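Side-chain contacts in Lmo0651 protein (Listeria monocytogenes serovar 1/2a, PDB 6EP3), which probably binds specific DNA sequences as a GntR-family transcription factor and controls expression of the Agr system, mediating virulence: residues 114-117 and 118-121; 177-180 and 181-185; 24-27 and 28-31. All coordinates share one frame; numbering follows the deposited sequence.

Contact 1: 114-117 and 118-121; sequences MQEM and ERFS. With SO4 (sulfate ion), chain S.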
# COMPACT_ATOMS: atom_id res chain seq x y z
N MET B 114 11.76 19.30 8.76
CA MET B 114 13.11 19.56 8.25
C MET B 114 14.06 19.94 9.39
O MET B 114 15.22 19.50 9.42
CB MET B 114 13.06 20.66 7.19
CG MET B 114 14.41 21.02 6.58
SD MET B 114 15.28 22.30 7.52
CE MET B 114 14.00 23.54 7.67
N GLN B 115 13.57 20.74 10.34
CA GLN B 115 14.43 21.13 11.45
C GLN B 115 14.71 19.97 12.39
O GLN B 115 15.79 19.91 12.98
CB GLN B 115 13.79 22.29 12.21
CG GLN B 115 13.86 23.60 11.45
CD GLN B 115 13.90 24.81 12.36
OE1 GLN B 115 14.54 25.81 12.04
NE2 GLN B 115 13.22 24.72 13.50
N GLU B 116 13.77 19.03 12.52
CA GLU B 116 14.06 17.83 13.31
C GLU B 116 15.13 16.99 12.62
O GLU B 116 15.98 16.39 13.29
CB GLU B 116 12.78 17.02 13.53
CG GLU B 116 11.92 17.55 14.67
CD GLU B 116 12.61 17.47 16.02
OE1 GLU B 116 13.45 18.35 16.32
OE2 GLU B 116 12.31 16.53 16.78
N MET B 117 15.09 16.93 11.29
CA MET B 117 16.20 16.34 10.55
C MET B 117 17.52 17.01 10.92
O MET B 117 18.50 16.34 11.25
CB MET B 117 15.96 16.45 9.05
CG MET B 117 14.97 15.46 8.50
SD MET B 117 14.42 16.10 6.92
CE MET B 117 15.73 15.43 5.90
N GLU B 118 17.54 18.34 10.85
CA GLU B 118 18.75 19.08 11.21
C GLU B 118 19.22 18.73 12.62
O GLU B 118 20.42 18.52 12.86
CB GLU B 118 18.50 20.58 11.10
CG GLU B 118 18.88 21.19 9.76
CD GLU B 118 18.51 22.65 9.67
OE1 GLU B 118 17.42 23.02 10.15
OE2 GLU B 118 19.32 23.44 9.13
N ARG B 119 18.29 18.68 13.57
CA ARG B 119 18.64 18.44 14.96
C ARG B 119 19.24 17.06 15.15
O ARG B 119 20.27 16.90 15.82
CB ARG B 119 17.40 18.61 15.84
CG ARG B 119 17.62 18.19 17.28
CD ARG B 119 16.51 18.70 18.18
NE ARG B 119 15.35 17.81 18.21
CZ ARG B 119 15.15 16.88 19.13
NH1 ARG B 119 16.03 16.71 20.11
NH2 ARG B 119 14.06 16.12 19.09
N PHE B 120 18.60 16.03 14.59
CA PHE B 120 19.12 14.68 14.77
C PHE B 120 20.43 14.47 14.02
O PHE B 120 21.29 13.71 14.48
CB PHE B 120 18.05 13.67 14.36
CG PHE B 120 16.94 13.54 15.36
CD1 PHE B 120 17.22 13.35 16.70
CD2 PHE B 120 15.61 13.65 14.97
CE1 PHE B 120 16.21 13.24 17.64
CE2 PHE B 120 14.59 13.54 15.90
CZ PHE B 120 14.89 13.34 17.24
N SER B 121 20.63 15.17 12.90
CA SER B 121 21.94 15.13 12.25
C SER B 121 23.00 15.79 13.11
O SER B 121 24.14 15.32 13.18
CB SER B 121 21.87 15.80 10.88
OG SER B 121 23.10 15.66 10.20
S SO4 S . 13.85 15.28 23.25
O1 SO4 S . 13.06 14.29 22.52
O2 SO4 S . 15.12 15.49 22.55
O3 SO4 S . 14.12 14.79 24.60
O4 SO4 S . 13.11 16.53 23.33

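Contact 2: 177-180 and 181-185; sequences EWTN and KKSNQ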
# COMPACT_ATOMS: atom_id res chain seq x y z
N GLU B 177 24.03 16.20 5.56
CA GLU B 177 23.92 17.65 5.41
C GLU B 177 23.39 18.02 4.03
O GLU B 177 22.61 18.97 3.90
CB GLU B 177 25.27 18.31 5.66
CG GLU B 177 25.68 18.29 7.12
CD GLU B 177 27.05 18.88 7.36
OE1 GLU B 177 27.74 19.20 6.36
OE2 GLU B 177 27.43 19.04 8.53
N TRP B 178 23.79 17.27 3.00
CA TRP B 178 23.24 17.52 1.67
C TRP B 178 21.74 17.26 1.65
O TRP B 178 20.97 18.04 1.06
CB TRP B 178 23.96 16.65 0.64
CG TRP B 178 23.51 16.89 -0.75
CD1 TRP B 178 24.02 17.79 -1.63
CD2 TRP B 178 22.45 16.21 -1.44
NE1 TRP B 178 23.34 17.73 -2.83
CE2 TRP B 178 22.37 16.76 -2.73
CE3 TRP B 178 21.56 15.20 -1.08
CZ2 TRP B 178 21.44 16.33 -3.67
CZ3 TRP B 178 20.63 14.77 -2.01
CH2 TRP B 178 20.58 15.34 -3.29
N THR B 179 21.29 16.17 2.28
CA THR B 179 19.86 15.87 2.33
C THR B 179 19.10 16.94 3.11
O THR B 179 18.00 17.33 2.72
CB THR B 179 19.63 14.49 2.93
OG1 THR B 179 20.45 13.53 2.25
CG2 THR B 179 18.17 14.08 2.81
N ASN B 180 19.68 17.43 4.21
CA ASN B 180 19.04 18.51 4.96
C ASN B 180 18.93 19.77 4.12
O ASN B 180 17.89 20.45 4.13
CB ASN B 180 19.82 18.79 6.25
CG ASN B 180 19.81 17.61 7.21
OD1 ASN B 180 19.09 16.63 7.02
ND2 ASN B 180 20.62 17.71 8.26
N LYS B 181 20.00 20.12 3.39
CA LYS B 181 19.97 21.29 2.52
C LYS B 181 18.91 21.13 1.43
O LYS B 181 18.20 22.09 1.11
CB LYS B 181 21.34 21.52 1.90
CG LYS B 181 21.34 22.53 0.76
CD LYS B 181 22.75 22.83 0.25
CE LYS B 181 23.32 21.65 -0.53
NZ LYS B 181 24.75 21.87 -0.91
N LYS B 182 18.80 19.93 0.86
CA LYS B 182 17.79 19.70 -0.17
C LYS B 182 16.39 19.83 0.40
O LYS B 182 15.50 20.41 -0.24
CB LYS B 182 17.99 18.32 -0.80
CG LYS B 182 19.00 18.30 -1.93
CD LYS B 182 18.46 19.00 -3.16
CE LYS B 182 19.55 19.23 -4.20
NZ LYS B 182 20.60 20.16 -3.70
N SER B 183 16.17 19.30 1.61
CA SER B 183 14.86 19.41 2.25
C SER B 183 14.51 20.87 2.50
O SER B 183 13.37 21.30 2.27
CB SER B 183 14.87 18.63 3.56
OG SER B 183 15.40 17.33 3.36
N ASN B 184 15.48 21.66 2.97
CA ASN B 184 15.23 23.08 3.18
C ASN B 184 14.96 23.81 1.87
O ASN B 184 14.11 24.70 1.81
CB ASN B 184 16.41 23.73 3.91
CG ASN B 184 16.20 25.21 4.12
OD1 ASN B 184 15.42 25.62 4.98
ND2 ASN B 184 16.89 26.02 3.33
N GLN B 185 15.68 23.45 0.81
CA GLN B 185 15.43 24.05 -0.50
C GLN B 185 14.02 23.74 -0.98
O GLN B 185 13.34 24.60 -1.55
CB GLN B 185 16.46 23.52 -1.51
CG GLN B 185 17.70 24.38 -1.68
CD GLN B 185 18.74 23.71 -2.55
OE1 GLN B 185 18.42 22.90 -3.42
NE2 GLN B 185 20.01 24.04 -2.31

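Contact 3: 24-27 and 28-31; sequences ELVP and NEHL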
# COMPACT_ATOMS: atom_id res chain seq x y z
N GLU B 24 16.88 -16.41 10.87
CA GLU B 24 16.54 -17.71 11.43
C GLU B 24 15.30 -18.30 10.78
O GLU B 24 15.10 -19.51 10.85
CB GLU B 24 16.35 -17.60 12.95
CG GLU B 24 17.63 -17.28 13.71
CD GLU B 24 17.38 -16.89 15.15
OE1 GLU B 24 18.35 -16.49 15.83
OE2 GLU B 24 16.22 -16.98 15.61
N LEU B 25 14.48 -17.47 10.14
CA LEU B 25 13.38 -17.93 9.30
C LEU B 25 13.63 -17.41 7.89
O LEU B 25 13.66 -16.20 7.67
CB LEU B 25 12.03 -17.44 9.83
CG LEU B 25 11.74 -17.73 11.30
CD1 LEU B 25 10.29 -17.43 11.64
CD2 LEU B 25 12.04 -19.20 11.61
N VAL B 26 13.81 -18.34 6.95
CA VAL B 26 14.18 -18.01 5.57
C VAL B 26 12.88 -17.78 4.80
O VAL B 26 11.84 -18.35 5.17
CB VAL B 26 15.07 -19.10 4.96
CG1 VAL B 26 14.26 -20.35 4.62
CG2 VAL B 26 15.89 -18.58 3.78
N PRO B 27 12.87 -16.95 3.75
CA PRO B 27 11.66 -16.81 2.94
C PRO B 27 11.13 -18.15 2.44
O PRO B 27 11.88 -19.13 2.29
CB PRO B 27 12.11 -15.93 1.78
CG PRO B 27 13.16 -15.07 2.38
CD PRO B 27 13.87 -15.91 3.42
N ASN B 28 9.82 -18.18 2.19
CA ASN B 28 9.05 -19.33 1.73
C ASN B 28 8.98 -20.46 2.75
O ASN B 28 8.53 -21.56 2.42
CB ASN B 28 9.57 -19.87 0.40
CG ASN B 28 9.60 -18.82 -0.68
OD1 ASN B 28 10.62 -18.62 -1.34
ND2 ASN B 28 8.48 -18.12 -0.85
N GLU B 29 9.41 -20.22 3.99
CA GLU B 29 9.30 -21.22 5.04
C GLU B 29 7.95 -21.10 5.73
O GLU B 29 7.46 -19.99 5.98
CB GLU B 29 10.44 -21.05 6.06
CG GLU B 29 10.26 -21.85 7.34
CD GLU B 29 11.35 -21.56 8.35
OE1 GLU B 29 12.22 -20.71 8.06
OE2 GLU B 29 11.33 -22.18 9.43
N HIS B 30 7.34 -22.25 6.02
CA HIS B 30 6.08 -22.29 6.74
C HIS B 30 6.35 -22.05 8.22
O HIS B 30 7.14 -22.76 8.83
CB HIS B 30 5.38 -23.63 6.53
CG HIS B 30 5.29 -24.04 5.09
ND1 HIS B 30 6.35 -24.57 4.40
CD2 HIS B 30 4.25 -24.00 4.22
CE1 HIS B 30 5.98 -24.84 3.16
NE2 HIS B 30 4.71 -24.50 3.02
N LEU B 31 5.69 -21.04 8.79
CA LEU B 31 5.89 -20.71 10.20
C LEU B 31 5.33 -21.82 11.08
O LEU B 31 4.14 -22.14 11.00
CB LEU B 31 5.24 -19.37 10.53
CG LEU B 31 5.86 -18.10 9.93
CD1 LEU B 31 7.37 -18.21 9.87
CD2 LEU B 31 5.28 -17.77 8.56

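Contact 1: 114-117 and 118-121
E116 and R119, one helical turn apart on helix 107-123 of the helical FCD domain, form a side-on salt bridge, a worked example of how an i to i+3 pair can share a helix surface. The two side chains run alongside each other and point the same way. R119 NE donates to E116 OE1 at 2.7 Å, and R119 NH2 reaches E116 OE2 at 2.9 Å, both bonds nearly straight. OE2 accepts the N-H of R119 NH2 through its syn lone pair, whereas OE1 is met on the syn side but somewhat out of the carboxylate plane. Carboxylate and guanidinium are almost coplanar, 18° apart. The bend of R119 at chi3 (85°) swings the guanidinium edge toward E116, whose own chain folds at chi2.

A second ionic partner sits on another edge of the guanidinium: R119 NH1 donates to O2 of a sulfate ion at 2.9 Å, a guest probably left by the crystallisation liquor. F120 CE1 lies over one face of the R119 guanidinium, 3.8 Å above its plane and offset toward the rim.

Backbone bonds of the alpha-helical i to i+4 pattern underlie all this, E118 N to M114 O through S121 N to M117 O. On the flank, M114 SD rests 3.5 Å from E118 OE1. The buried M117 side chain packs against helices 126-142 and 173-192, while S121 OG is hydrogen-bonded to R176 NE, on helix 173-192.

The paired bonds to E116 hold the guanidinium plane close to that of the carboxylate and probably balance much of its charge; the sulfate adds a crystal-dependent partner.

Contact 2: 177-180 and 181-185
K182 lies over W178 one turn along helix 173-192 of the all-helical FCD domain, and the pair illustrates the CH-pi contact that an i to i+4 aromatic-lysine pair can make. The indole stands with CG anti to the backbone N (chi1 -177°), which lays one face toward the following turn. K182 CG sits over that face, 3.6 Å from the centroid of the six-membered ring of W178 and only 12° off its normal. Bends at chi2 and chi4 then fold the lysine back across the ring, bringing K182 CE to 3.5 Å from W178 CZ2, so the aliphatic chain rather than the ammonium group makes the closest contacts. K181 crosses the indole at about a right angle and touches it more lightly, with CE 4.1 Å from W178 CD1.

Two buried side chains have polar partners: N180 OD1 is hydrogen-bonded to Y129 OH of helix 126-142, and T179 OG1 to I175 O within the same helix. N184 ND2 is hydrogen-bonded to E188 OE2. Helix 195-219 adds E208 against W178 and T201 against K182.

S183 turns its hydroxyl back along the helix, OG lying beside its own backbone N (chi1 -48°). This adds a hydroxyl bond, S183 OG to T179 O at 2.7 Å, to the helix bond from S183 N to T179 O at 2.9 Å; the two donors arrive from opposite faces of the carbonyl plane.

Contact 3: 24-27 and 28-31
E29 reaches back across a tight turn to the main chain of V26 in the winged-helix domain of the GntR family, which probably binds DNA, showing how an acidic side chain can bond back to the main chain of its own turn. V26 N donates to E29 OE1 at 3.1 Å, and the oxygen is met nearly along its C-O axis, though the hydrogen bond is bent at the hydrogen (142°). An extended E29 chain, with CG anti to the backbone N (chi1 169°), carries the carboxylate there. It crosses L25 at about a right angle, placing E29 OE2 3.8 Å from L25 CD2.

The backbone supplies the return bond: E29 N to V26 O, 3.3 Å, closes a type II beta turn whose corners are P27 and N28. P27 suits the first corner, its ring restraining phi, while N28 takes the positive phi of 66° that the second corner of this turn requires. Each of V26 and E29 therefore both gives and receives.

Beyond the turn, L25 CD1 meets L31 CD1 at 3.5 Å. L25 is buried, packing also on K19 and I20 of helix 8-21 and on L70.

The loop thus links helix 8-21 to helix 33-40 while lying against strand 67-70, whose L70 bonds through its backbone with N28 and E29, and whose A68 does so with L31.

Along the chain contact 3 comes first, then contact 1, then contact 2. Contacts 1 and 2 are neighbours: their centres lie 10 Å apart, and helices 107-123 and 173-192 pack directly, with M117 CE 3.2 Å from S183 OG. Both lie in the helical FCD domain. Contact 3 is about 38 and 40 Å from them between centres, on the opposite side of the chain's centre, in the GntR-type winged-helix domain, which probably binds DNA. The three thus sample both parts of a two-domain regulator: a turn packed on a strand of the wing hairpin at one end, two adjoining helices of the FCD bundle at the other.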